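Local coordinates for protein 3,6-diketocamphane 1,6-monooxygenase (PDB 4UWM) that catalyses the FMNH2- and O2-dependent Baeyer-Villiger oxidation of a camphor-derived diketone to a lactone, allowing Pseudomonas putida to grow on (-)-camphor, at residues L344-H349 and A356-S361; M3-I8 and E368-I373; L79-H84 and K137-M142; L147-K152 and K164-G169; S222-S225 and A229-R232. One frame throughout, in Å; residues are numbered along the deposited sequence.

Interaction 1 of 5, residues L344-H349 and A356-S361; sequences LQVEAH and APWFQS
This is a buried contact in which one indole, that of Trp-358 on helix 356-369, lies against the C-terminal end of strand 343-347 and the first residues of the loop beyond it. The six-membered part of the ring does the touching. Its CH2 meets the backbone oxygen of Glu-347, O to CH2 3.1 Å, with the oxygen at the ring edge and near its plane, so a polarised C-H rather than the pi cloud faces the carbonyl. Trp-358 reaches this point because chi1, 172°, swings the indole away from its backbone N and off the helix toward the strand. Val-346 CG1 packs on Trp-358 CH2 at 4.0 Å, and Ala-348 CA lies 3.6 Å from Trp-358 CZ2. The strand and helix belong to the parallel beta/alpha barrel of the bacterial luciferase family, and strand 343-347 neighbours strand 4-9 in its sheet. The backbone N of His-349 comes obliquely to the indole, 3.9 Å from Trp-358 CZ2; it is buried and has no polar partner in the model. The Glu-347 side chain leads the other way, its carboxylate hydrogen-bonded to Ser-256 and to the FMN-binding His-10, while Tyr-351 stacks on the Trp-358 ring.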
# COMPACT_ATOMS: atom_id res chain seq x y z
N LEU A 344 3.99 10.68 24.45
CA LEU A 344 5.43 10.57 24.37
C LEU A 344 5.73 9.62 23.21
O LEU A 344 5.47 8.41 23.31
CB LEU A 344 6.02 10.01 25.67
CG LEU A 344 7.52 9.73 25.63
CD1 LEU A 344 8.30 11.03 25.72
CD2 LEU A 344 7.92 8.76 26.74
N GLN A 345 6.26 10.18 22.13
CA GLN A 345 6.41 9.40 20.90
C GLN A 345 7.81 8.84 20.88
O GLN A 345 8.76 9.56 20.57
CB GLN A 345 6.09 10.24 19.65
CG GLN A 345 5.48 9.45 18.49
CD GLN A 345 4.00 9.11 18.70
OE1 GLN A 345 3.21 9.94 19.16
NE2 GLN A 345 3.61 7.88 18.34
N VAL A 346 7.94 7.56 21.20
CA VAL A 346 9.25 6.94 21.32
C VAL A 346 9.87 6.54 19.98
O VAL A 346 9.25 5.79 19.22
CB VAL A 346 9.19 5.71 22.26
CG1 VAL A 346 10.56 5.07 22.41
CG2 VAL A 346 8.62 6.14 23.62
N GLU A 347 11.07 7.02 19.71
CA GLU A 347 11.78 6.72 18.46
C GLU A 347 12.23 5.27 18.43
O GLU A 347 12.97 4.82 19.32
CB GLU A 347 12.99 7.63 18.28
CG GLU A 347 12.69 9.09 17.98
CD GLU A 347 12.30 9.37 16.53
OE1 GLU A 347 12.34 8.44 15.67
OE2 GLU A 347 11.94 10.54 16.25
N ALA A 348 11.81 4.53 17.41
CA ALA A 348 12.19 3.13 17.28
C ALA A 348 13.56 3.01 16.62
O ALA A 348 13.85 3.71 15.63
CB ALA A 348 11.14 2.33 16.50
N HIS A 349 14.41 2.16 17.18
CA HIS A 349 15.72 1.93 16.58
C HIS A 349 15.93 0.49 16.11
O HIS A 349 15.10 -0.36 16.37
CB HIS A 349 16.83 2.41 17.53
CG HIS A 349 17.08 3.87 17.41
ND1 HIS A 349 17.94 4.40 16.47
CD2 HIS A 349 16.51 4.92 18.04
CE1 HIS A 349 17.93 5.72 16.57
NE2 HIS A 349 17.08 6.06 17.52
N ALA A 356 14.93 -8.21 22.70
CA ALA A 356 14.57 -8.36 24.13
C ALA A 356 14.74 -7.12 25.03
O ALA A 356 13.78 -6.73 25.71
CB ALA A 356 15.25 -9.59 24.73
N PRO A 357 15.94 -6.48 25.03
CA PRO A 357 16.09 -5.30 25.89
C PRO A 357 15.26 -4.09 25.43
O PRO A 357 14.86 -3.26 26.26
CB PRO A 357 17.59 -5.00 25.83
CG PRO A 357 18.10 -5.69 24.62
CD PRO A 357 17.21 -6.86 24.39
N TRP A 358 15.01 -4.01 24.13
CA TRP A 358 14.18 -2.93 23.56
C TRP A 358 12.68 -3.13 23.90
O TRP A 358 12.00 -2.23 24.39
CB TRP A 358 14.45 -2.84 22.05
CG TRP A 358 13.54 -1.92 21.31
CD1 TRP A 358 12.53 -2.27 20.44
CD2 TRP A 358 13.55 -0.49 21.36
NE1 TRP A 358 11.91 -1.15 19.96
CE2 TRP A 358 12.50 -0.04 20.51
CE3 TRP A 358 14.33 0.45 22.04
CZ2 TRP A 358 12.22 1.31 20.33
CZ3 TRP A 358 14.05 1.80 21.85
CH2 TRP A 358 13.01 2.21 21.00
N PHE A 359 12.18 -4.34 23.67
CA PHE A 359 10.83 -4.71 24.10
C PHE A 359 10.55 -4.50 25.60
O PHE A 359 9.48 -3.99 25.98
CB PHE A 359 10.54 -6.15 23.66
CG PHE A 359 10.36 -6.32 22.17
CD1 PHE A 359 10.18 -5.21 21.33
CD2 PHE A 359 10.31 -7.59 21.60
CE1 PHE A 359 9.99 -5.37 19.95
CE2 PHE A 359 10.11 -7.76 20.23
CZ PHE A 359 9.95 -6.64 19.41
N GLN A 360 11.51 -4.89 26.45
CA GLN A 360 11.43 -4.69 27.91
C GLN A 360 11.33 -3.20 28.22
O GLN A 360 10.47 -2.77 29.00
CB GLN A 360 12.65 -5.30 28.62
CG GLN A 360 12.54 -5.36 30.14
CD GLN A 360 11.49 -6.35 30.61
OE1 GLN A 360 11.82 -7.41 31.14
NE2 GLN A 360 10.22 -6.02 30.40
N SER A 361 12.22 -2.41 27.61
CA SER A 361 12.21 -0.94 27.72
C SER A 361 10.84 -0.36 27.39
O SER A 361 10.30 0.44 28.16
CB SER A 361 13.29 -0.31 26.82
OG SER A 361 13.24 1.11 26.84

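Interaction 2 of 5, residues M3-I8 and E368-I373; sequences METGLI and EVAPKI
Met-3 meets Ile-373 and Ala-370 where the chain enters its first barrel strand, 4-9, and so joins the N-terminal end of the parallel beta/alpha barrel to the turn that follows its last helix, 356-369. Here the backbone N of Met-3 donates to Ile-373 O at 2.8 Å with an N-H...O angle of 176°, a bond that ties residues 370 positions apart. The Met-3 side chain adds an apolar grip on the same turn. It starts out trans to its own N (chi1 -177°), the next torsion is also extended, and the bend comes only at chi3, 67°, which leaves the terminal methyl CE 3.8 Å from Ala-370 CB. Nearer the backbone, Met-3 CB packs on the CG2 branch of Ile-373 at 4.2 Å; the CG1 branch of Ile-373 leads away, and its side chain touches Asn-332 and Phe-335 of helix 324-338. Glu-4 turns its side chain away from the turn, and its backbone pairs with Gly-342 and Leu-344 of the neighbouring strand. Thr-5 points back toward the turn, its side chain also touching Ile-365 and Ser-366 of helix 356-369. From Gly-6 onward the strand runs into the barrel, and Ile-8, near its far end, touches FMN. Three groups of residues 3-5 gather round the Ala-370 methyl: its CB meets Met-3 CE, lies 3.5 Å from Met-3 O, and approaches Thr-5 OG1 to 3.3 Å.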
# COMPACT_ATOMS: atom_id res chain seq x y z
N MET A 3 -0.59 10.64 30.37
CA MET A 3 0.16 10.81 29.12
C MET A 3 0.24 9.44 28.44
O MET A 3 0.49 8.43 29.12
CB MET A 3 1.56 11.34 29.42
CG MET A 3 2.43 11.62 28.20
SD MET A 3 4.18 11.74 28.57
CE MET A 3 4.54 10.05 29.06
N GLU A 4 -0.01 9.40 27.13
CA GLU A 4 0.04 8.13 26.39
C GLU A 4 1.46 7.83 25.93
O GLU A 4 2.28 8.76 25.81
CB GLU A 4 -0.91 8.16 25.19
CG GLU A 4 -2.39 8.23 25.52
CD GLU A 4 -2.95 6.93 26.10
OE1 GLU A 4 -2.26 5.90 26.13
OE2 GLU A 4 -4.12 6.94 26.53
N THR A 5 1.75 6.55 25.68
CA THR A 5 2.99 6.15 25.01
C THR A 5 2.71 5.90 23.51
O THR A 5 1.71 5.26 23.16
CB THR A 5 3.61 4.88 25.65
OG1 THR A 5 3.78 5.08 27.05
CG2 THR A 5 5.01 4.58 25.05
N GLY A 6 3.58 6.44 22.66
CA GLY A 6 3.53 6.18 21.21
C GLY A 6 4.86 5.69 20.68
O GLY A 6 5.89 5.78 21.36
N LEU A 7 4.84 5.11 19.47
CA LEU A 7 6.07 4.68 18.82
C LEU A 7 6.16 5.43 17.50
O LEU A 7 5.15 5.61 16.82
CB LEU A 7 6.01 3.16 18.60
CG LEU A 7 7.27 2.41 18.18
CD1 LEU A 7 8.33 2.40 19.29
CD2 LEU A 7 6.89 0.99 17.78
N ILE A 8 7.34 5.96 17.18
CA ILE A 8 7.59 6.49 15.85
C ILE A 8 8.67 5.66 15.14
O ILE A 8 9.76 5.45 15.67
CB ILE A 8 7.81 8.03 15.79
CG1 ILE A 8 7.95 8.49 14.32
CG2 ILE A 8 8.98 8.48 16.65
CD1 ILE A 8 7.75 9.97 14.10
N GLU A 368 4.92 1.25 33.35
CA GLU A 368 5.47 1.75 34.62
C GLU A 368 5.77 3.24 34.64
O GLU A 368 5.70 3.88 35.69
CB GLU A 368 6.73 0.97 35.01
CG GLU A 368 6.47 -0.47 35.44
CD GLU A 368 7.65 -1.10 36.17
OE1 GLU A 368 8.44 -0.35 36.80
OE2 GLU A 368 7.79 -2.34 36.12
N VAL A 369 6.12 3.81 33.49
CA VAL A 369 6.48 5.23 33.46
C VAL A 369 5.28 6.13 33.13
O VAL A 369 4.87 6.96 33.95
CB VAL A 369 7.67 5.54 32.52
CG1 VAL A 369 7.93 7.04 32.44
CG2 VAL A 369 8.93 4.83 32.99
N ALA A 370 4.70 5.93 31.94
CA ALA A 370 3.69 6.85 31.44
C ALA A 370 2.40 6.91 32.26
O ALA A 370 1.83 7.99 32.40
CB ALA A 370 3.39 6.58 29.96
N PRO A 371 1.92 5.77 32.81
CA PRO A 371 0.71 5.85 33.63
C PRO A 371 0.82 6.82 34.83
O PRO A 371 -0.19 7.31 35.32
CB PRO A 371 0.54 4.42 34.14
CG PRO A 371 1.13 3.59 33.06
CD PRO A 371 2.34 4.37 32.63
N LYS A 372 2.05 7.10 35.26
CA LYS A 372 2.29 7.99 36.39
C LYS A 372 2.31 9.45 36.01
O LYS A 372 2.09 10.32 36.85
CB LYS A 372 3.58 7.61 37.13
CG LYS A 372 3.36 6.81 38.40
CD LYS A 372 3.37 5.31 38.15
CE LYS A 372 4.69 4.70 38.61
NZ LYS A 372 4.80 3.26 38.22
N ILE A 373 2.56 9.74 34.74
CA ILE A 373 2.60 11.13 34.27
C ILE A 373 1.20 11.59 33.87
O ILE A 373 0.65 11.11 32.88
CB ILE A 373 3.59 11.35 33.09
CG1 ILE A 373 4.98 10.75 33.40
CG2 ILE A 373 3.67 12.82 32.72
CD1 ILE A 373 5.83 11.54 34.37

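Interaction 3 of 5, residues L79-H84 and K137-M142; sequences LLPHQH and KNLNDM
Pro-81 lays its ring across the first turn of helix 139-155, where CB and CG overlap Leu-139 and Met-142. The two residues it meets are three positions apart and so point from the same side of the helix. Pro-81 CB is 3.8 Å from Leu-139 CD2, the two side chains crossing at about a right angle, so that a single methyl branch of the leucine presses on the ring. Met-142 takes the larger share: its CB lies 3.9 Å from Pro-81 CB, and the chain then runs alongside the proline before bending at its last torsion (chi3 84°). That bend places Met-142 CE 3.7 Å from Pro-81 O, so the methionine follows the proline from its ring to its carbonyl. Between side chains the contact is carbon and sulfur packing; the Pro-81 carbonyl oxygen is met by a methyl. The helix start is secured independently, since Asn-138 occupies the N-cap and its OD1 accepts from Asp-141 N at 2.9 Å, with the donor in the carbonyl plane and an N-H...O angle of 156°. Lys-137, just before the cap, forms a salt bridge with Asp-167 of the second subunit. Just beyond the proline, His-84 caps helix 85-98 through ND1 to Ala-86 N. Leu-80 extends the apolar patch along helix 139-155, touching Val-143, Ser-146 and Met-150. What results is a one-turn 3-10 segment after strand 72-79, packed on a side-chain-capped helix start, in a loop region of the beta/alpha barrel at the homodimer interface.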
# COMPACT_ATOMS: atom_id res chain seq x y z
N LEU A 79 3.59 12.36 1.90
CA LEU A 79 4.08 13.56 1.24
C LEU A 79 3.12 13.87 0.07
O LEU A 79 3.21 13.29 -1.01
CB LEU A 79 5.53 13.39 0.78
CG LEU A 79 6.47 12.98 1.94
CD1 LEU A 79 7.91 12.88 1.48
CD2 LEU A 79 6.36 14.00 3.09
N LEU A 80 2.19 14.77 0.33
CA LEU A 80 1.12 15.11 -0.65
C LEU A 80 1.57 15.52 -2.04
O LEU A 80 0.90 15.18 -3.01
CB LEU A 80 0.13 16.12 -0.07
CG LEU A 80 -0.49 15.80 1.30
CD1 LEU A 80 -1.66 16.74 1.57
CD2 LEU A 80 -0.93 14.36 1.43
N PRO A 81 2.71 16.23 -2.16
CA PRO A 81 3.16 16.59 -3.52
C PRO A 81 3.56 15.41 -4.42
O PRO A 81 3.73 15.58 -5.63
CB PRO A 81 4.35 17.51 -3.26
CG PRO A 81 4.15 18.04 -1.88
CD PRO A 81 3.56 16.87 -1.13
N HIS A 82 3.68 14.20 -3.85
CA HIS A 82 4.25 13.07 -4.58
C HIS A 82 3.21 12.09 -5.18
O HIS A 82 3.60 11.09 -5.80
CB HIS A 82 5.21 12.26 -3.66
CG HIS A 82 6.44 13.00 -3.21
ND1 HIS A 82 7.33 12.46 -2.30
CD2 HIS A 82 6.91 14.24 -3.50
CE1 HIS A 82 8.31 13.33 -2.08
NE2 HIS A 82 8.08 14.41 -2.80
N GLN A 83 1.91 12.34 -4.97
CA GLN A 83 0.82 11.41 -5.32
C GLN A 83 -0.35 12.17 -5.93
O GLN A 83 -0.58 13.33 -5.54
CB GLN A 83 0.25 10.74 -4.05
CG GLN A 83 1.25 10.04 -3.15
CD GLN A 83 0.63 8.95 -2.30
OE1 GLN A 83 1.10 8.66 -1.19
NE2 GLN A 83 -0.41 8.32 -2.82
N HIS A 84 -1.11 11.52 -6.80
CA HIS A 84 -2.41 12.05 -7.19
C HIS A 84 -3.32 12.04 -5.98
O HIS A 84 -3.50 11.00 -5.34
CB HIS A 84 -3.05 11.25 -8.33
CG HIS A 84 -4.16 11.99 -8.98
ND1 HIS A 84 -5.40 12.12 -8.39
CD2 HIS A 84 -4.18 12.78 -10.08
CE1 HIS A 84 -6.16 12.90 -9.14
NE2 HIS A 84 -5.44 13.32 -10.17
N LYS A 137 7.78 24.95 -9.09
CA LYS A 137 6.65 24.47 -8.30
C LYS A 137 6.85 24.76 -6.81
O LYS A 137 7.98 24.75 -6.32
CB LYS A 137 6.45 22.97 -8.53
CG LYS A 137 6.39 22.57 -9.99
CD LYS A 137 5.89 21.15 -10.17
CE LYS A 137 6.16 20.65 -11.59
NZ LYS A 137 5.56 19.31 -11.84
N ASN A 138 5.77 25.00 -6.09
CA ASN A 138 5.87 25.27 -4.66
C ASN A 138 5.28 24.12 -3.83
O ASN A 138 4.08 23.86 -3.88
CB ASN A 138 5.15 26.57 -4.33
CG ASN A 138 5.29 26.95 -2.88
OD1 ASN A 138 4.51 26.53 -2.03
ND2 ASN A 138 6.29 27.77 -2.58
N LEU A 139 6.13 23.47 -3.04
CA LEU A 139 5.69 22.28 -2.28
C LEU A 139 4.53 22.56 -1.33
O LEU A 139 3.60 21.78 -1.27
CB LEU A 139 6.85 21.61 -1.54
CG LEU A 139 7.93 20.94 -2.43
CD1 LEU A 139 9.19 20.68 -1.63
CD2 LEU A 139 7.43 19.66 -3.08
N ASN A 140 4.57 23.68 -0.61
CA ASN A 140 3.47 24.01 0.33
C ASN A 140 2.14 24.29 -0.37
O ASN A 140 1.08 23.92 0.16
CB ASN A 140 3.87 25.18 1.25
CG ASN A 140 4.98 24.80 2.23
OD1 ASN A 140 5.04 23.67 2.76
ND2 ASN A 140 5.88 25.73 2.48
N ASP A 141 2.19 24.93 -1.53
CA ASP A 141 0.99 25.13 -2.35
C ASP A 141 0.45 23.78 -2.85
O ASP A 141 -0.77 23.56 -2.87
CB ASP A 141 1.29 26.00 -3.58
CG ASP A 141 1.59 27.45 -3.22
OD1 ASP A 141 1.27 27.89 -2.09
OD2 ASP A 141 2.14 28.16 -4.10
N MET A 142 1.36 22.89 -3.24
CA MET A 142 1.01 21.50 -3.58
C MET A 142 0.29 20.79 -2.42
O MET A 142 -0.75 20.17 -2.64
CB MET A 142 2.22 20.70 -4.07
CG MET A 142 2.77 21.25 -5.35
SD MET A 142 4.22 20.42 -5.99
CE MET A 142 3.48 19.05 -6.88

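Interaction 4 of 5, residues L147-K152 and K164-G169; sequences LFIMEK and KYWDAG
The indole of Trp-166 is approached obliquely by Ile-149 CD1, which lies 4.2 Å from Trp-166 CB, while one face of the ring carries the CB of its own neighbour Tyr-165, 3.7 Å above the plane and offset toward the rim. The ring of His-84 meets that of Trp-166 edge-to-face. This contact packs helix 139-155 against a two-stranded antiparallel hairpin, strands 159-162 and 167-170, which is separate from the parallel sheet of the barrel. Ile-149 carries the helix side almost alone, its side chain directed at the hairpin with both branches in use. With CG1 beside the backbone N (chi1 -64°), CG2 is left trans to that N and reaches Ala-168, and CG1 extends CD1 toward the tryptophan. Trp-166 and Ala-168, two residues apart, both turn toward the helix, whereas Asp-167 between them turns away, on the side of the second subunit. That alternation is what an extended chain gives, and it divides the segment into a face for the helix and a face for the dimer partner. Glu-145, one turn earlier on the helix, accepts from the backbone N of both Tyr-165 and Trp-166 through OE2, fixing the approach to the strand. On the helix face of the strand, Ala-168 CB touches both branches of Ile-149, at 3.5 Å from CG2 and 4.1 Å from CD1.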
# COMPACT_ATOMS: atom_id res chain seq x y z
N LEU A 147 -4.76 18.62 -0.22
CA LEU A 147 -5.67 18.49 0.92
C LEU A 147 -7.07 19.00 0.55
O LEU A 147 -8.07 18.39 0.91
CB LEU A 147 -5.12 19.27 2.12
CG LEU A 147 -5.96 19.32 3.39
CD1 LEU A 147 -6.25 17.92 3.93
CD2 LEU A 147 -5.23 20.16 4.41
N PHE A 148 -7.12 20.11 -0.18
CA PHE A 148 -8.40 20.66 -0.68
C PHE A 148 -9.16 19.58 -1.44
O PHE A 148 -10.33 19.33 -1.13
CB PHE A 148 -8.14 21.88 -1.58
CG PHE A 148 -9.38 22.39 -2.29
CD1 PHE A 148 -10.30 23.19 -1.62
CD2 PHE A 148 -9.61 22.08 -3.62
CE1 PHE A 148 -11.43 23.68 -2.27
CE2 PHE A 148 -10.74 22.55 -4.28
CZ PHE A 148 -11.64 23.36 -3.60
N ILE A 149 -8.49 18.92 -2.39
CA ILE A 149 -9.08 17.80 -3.16
C ILE A 149 -9.48 16.60 -2.31
O ILE A 149 -10.61 16.12 -2.41
CB ILE A 149 -8.14 17.36 -4.32
CG1 ILE A 149 -7.99 18.51 -5.33
CG2 ILE A 149 -8.63 16.08 -5.00
CD1 ILE A 149 -6.82 18.40 -6.31
N MET A 150 -8.56 16.11 -1.46
CA MET A 150 -8.85 14.91 -0.69
C MET A 150 -10.06 15.06 0.22
O MET A 150 -10.88 14.15 0.33
CB MET A 150 -7.61 14.47 0.14
CG MET A 150 -6.40 14.10 -0.74
SD MET A 150 -5.28 12.96 0.16
CE MET A 150 -4.67 14.03 1.44
N GLU A 151 -10.17 16.20 0.91
CA GLU A 151 -11.33 16.44 1.78
C GLU A 151 -12.64 16.37 0.99
O GLU A 151 -13.65 15.91 1.51
CB GLU A 151 -11.22 17.81 2.45
CG GLU A 151 -10.06 17.91 3.42
CD GLU A 151 -9.83 19.32 3.94
OE1 GLU A 151 -10.12 20.30 3.22
OE2 GLU A 151 -9.31 19.43 5.06
N LYS A 152 -12.62 16.84 -0.25
CA LYS A 152 -13.84 16.78 -1.08
C LYS A 152 -14.14 15.35 -1.57
O LYS A 152 -15.30 14.92 -1.63
CB LYS A 152 -13.77 17.81 -2.21
CG LYS A 152 -13.70 19.25 -1.71
CD LYS A 152 -13.36 20.21 -2.85
CE LYS A 152 -14.61 20.55 -3.67
NZ LYS A 152 -15.61 21.31 -2.88
N LYS A 164 -3.85 23.89 -10.25
CA LYS A 164 -2.52 24.23 -10.74
C LYS A 164 -1.66 22.98 -10.88
O LYS A 164 -0.79 22.88 -11.76
CB LYS A 164 -1.84 25.24 -9.81
CG LYS A 164 -0.70 26.00 -10.48
CD LYS A 164 0.19 26.71 -9.48
CE LYS A 164 1.43 27.25 -10.18
NZ LYS A 164 2.31 27.96 -9.22
N TYR A 165 -1.90 22.01 -10.00
CA TYR A 165 -1.04 20.83 -9.92
C TYR A 165 -1.73 19.53 -10.32
O TYR A 165 -1.08 18.62 -10.86
CB TYR A 165 -0.44 20.73 -8.52
CG TYR A 165 0.43 21.92 -8.16
CD1 TYR A 165 1.66 22.11 -8.79
CD2 TYR A 165 0.03 22.85 -7.20
CE1 TYR A 165 2.46 23.20 -8.49
CE2 TYR A 165 0.82 23.96 -6.89
CZ TYR A 165 2.04 24.11 -7.54
OH TYR A 165 2.88 25.17 -7.27
N TRP A 166 -3.02 19.43 -10.04
CA TRP A 166 -3.77 18.23 -10.44
C TRP A 166 -5.15 18.53 -10.99
O TRP A 166 -5.77 19.51 -10.61
CB TRP A 166 -3.98 17.29 -9.25
CG TRP A 166 -2.72 16.79 -8.63
CD1 TRP A 166 -1.94 15.76 -9.06
CD2 TRP A 166 -2.09 17.30 -7.44
NE1 TRP A 166 -0.87 15.59 -8.21
CE2 TRP A 166 -0.95 16.51 -7.20
CE3 TRP A 166 -2.41 18.33 -6.55
CZ2 TRP A 166 -0.09 16.72 -6.12
CZ3 TRP A 166 -1.54 18.55 -5.44
CH2 TRP A 166 -0.40 17.74 -5.25
N ASP A 167 -5.64 17.62 -11.82
CA ASP A 167 -7.08 17.53 -12.08
C ASP A 167 -7.66 16.37 -11.27
O ASP A 167 -7.07 15.29 -11.22
CB ASP A 167 -7.33 17.29 -13.57
CG ASP A 167 -6.85 18.43 -14.42
OD1 ASP A 167 -6.93 19.59 -13.97
OD2 ASP A 167 -6.37 18.17 -15.53
N ALA A 168 -8.81 16.59 -10.64
CA ALA A 168 -9.44 15.56 -9.83
C ALA A 168 -10.91 15.86 -9.66
O ALA A 168 -11.34 16.98 -9.88
CB ALA A 168 -8.76 15.50 -8.47
N GLY A 169 -11.70 14.87 -9.28
CA GLY A 169 -13.09 15.13 -8.98
C GLY A 169 -13.83 13.97 -8.37
O GLY A 169 -13.24 12.95 -8.01

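Interaction 5 of 5, residues S222-S225 and A229-R232; sequences SIFS and ALKR
Leu-230 and Phe-224 bury the most surface here, with Ala-229 and Ser-225 close behind. The leucine CD2 methyl meets the phenyl ring at its edge, near the ring plane, 4.0 Å from Phe-224 CD1 and 4.1 Å from Phe-224 CE1, and the two side chains cross at about a right angle. Both side chains leave their backbones extended, chi1 being -177° in Phe-224 and -171° in Leu-230; for the phenylalanine this brings the end of the ring nearer to the helix than its first bond suggests. The other leucine methyl, CD1, lies 4.2 Å from Ser-222 CB, so the two branches divide between the strand end and the residue following it. One residue after Phe-224 and one before Leu-230, Ser-225 OG sits 3.5 Å from Ala-229 CB. Strand 219-223 and helix 227-244 form the first half of a beta-alpha-beta unit completed by strand 254-261, and this contact closes the short connection between them. The ring of Phe-224 also meets that of His-257. The chemistry is therefore mainly van der Waals packing between the two segments, with the hydroxyl of Ser-222 bonded to His-253 and His-233, while Ile-223, directed away from the helix, is one of the residues lining the FMN pocket.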
# COMPACT_ATOMS: atom_id res chain seq x y z
N SER A 222 5.75 17.35 17.44
CA SER A 222 7.03 18.03 17.53
C SER A 222 8.14 17.02 17.77
O SER A 222 7.95 16.04 18.49
CB SER A 222 7.03 19.04 18.69
OG SER A 222 6.00 20.02 18.56
N ILE A 223 9.29 17.26 17.16
CA ILE A 223 10.50 16.51 17.48
C ILE A 223 11.23 17.30 18.57
O ILE A 223 11.54 18.47 18.38
CB ILE A 223 11.42 16.34 16.25
CG1 ILE A 223 10.64 15.89 14.99
CG2 ILE A 223 12.58 15.40 16.57
CD1 ILE A 223 10.05 14.49 15.02
N PHE A 224 11.50 16.67 19.71
CA PHE A 224 12.12 17.42 20.81
C PHE A 224 13.50 17.91 20.44
O PHE A 224 14.36 17.10 20.08
CB PHE A 224 12.19 16.64 22.12
CG PHE A 224 12.76 17.44 23.26
CD1 PHE A 224 12.03 18.50 23.81
CD2 PHE A 224 14.01 17.15 23.78
CE1 PHE A 224 12.54 19.24 24.87
CE2 PHE A 224 14.53 17.89 24.84
CZ PHE A 224 13.80 18.94 25.38
N SER A 225 13.68 19.22 20.51
CA SER A 225 14.93 19.85 20.11
C SER A 225 15.43 20.89 21.12
O SER A 225 16.30 21.70 20.80
CB SER A 225 14.80 20.46 18.70
OG SER A 225 14.04 21.65 18.73
N ALA A 229 12.28 25.78 21.95
CA ALA A 229 11.53 25.38 20.75
C ALA A 229 10.24 24.68 21.12
O ALA A 229 9.21 24.93 20.50
CB ALA A 229 12.38 24.51 19.83
N LEU A 230 10.28 23.82 22.14
CA LEU A 230 9.07 23.11 22.53
C LEU A 230 8.00 24.10 22.99
O LEU A 230 6.83 24.00 22.61
CB LEU A 230 9.36 22.05 23.60
CG LEU A 230 8.18 21.10 23.90
CD1 LEU A 230 7.69 20.38 22.65
CD2 LEU A 230 8.52 20.10 25.00
N LYS A 231 8.42 25.09 23.78
CA LYS A 231 7.49 26.11 24.23
C LYS A 231 7.05 27.01 23.07
O LYS A 231 5.86 27.30 22.94
CB LYS A 231 8.09 26.91 25.39
CG LYS A 231 8.14 26.13 26.70
CD LYS A 231 8.49 27.02 27.88
CE LYS A 231 9.95 27.45 27.85
NZ LYS A 231 10.18 28.66 28.67
N ARG A 232 7.99 27.42 22.22
CA ARG A 232 7.65 28.22 21.03
C ARG A 232 6.63 27.50 20.12
O ARG A 232 5.71 28.12 19.58
CB ARG A 232 8.91 28.60 20.24
CG ARG A 232 8.69 29.62 19.13
CD ARG A 232 8.14 30.94 19.66
NE ARG A 232 7.65 31.79 18.57
CZ ARG A 232 6.67 32.67 18.68
NH1 ARG A 232 6.03 32.85 19.84
NH2 ARG A 232 6.30 33.37 17.63

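Interactions 1 and 2 are neighbours, their centres 12 Å apart: both use helix 356-369, and their strands, 343-347 and 4-9, lie side by side in the parallel sheet, where Val-346 N is 2.7 Å from Gly-6 O. Interaction 5 reaches the same sheet, about 5 Å from each at the nearest atoms. Interactions 3 and 4 form a second group, centres 11 Å apart, sharing helix 139-155 and both touching the second subunit; they lie across the chain's centre from interactions 1 and 2. In sequence, 3, 4, 5 and 1 follow one another within the span of interaction 2, which brings the two chain ends together. One group thus joins and closes the barrel, the other borders the dimer interface.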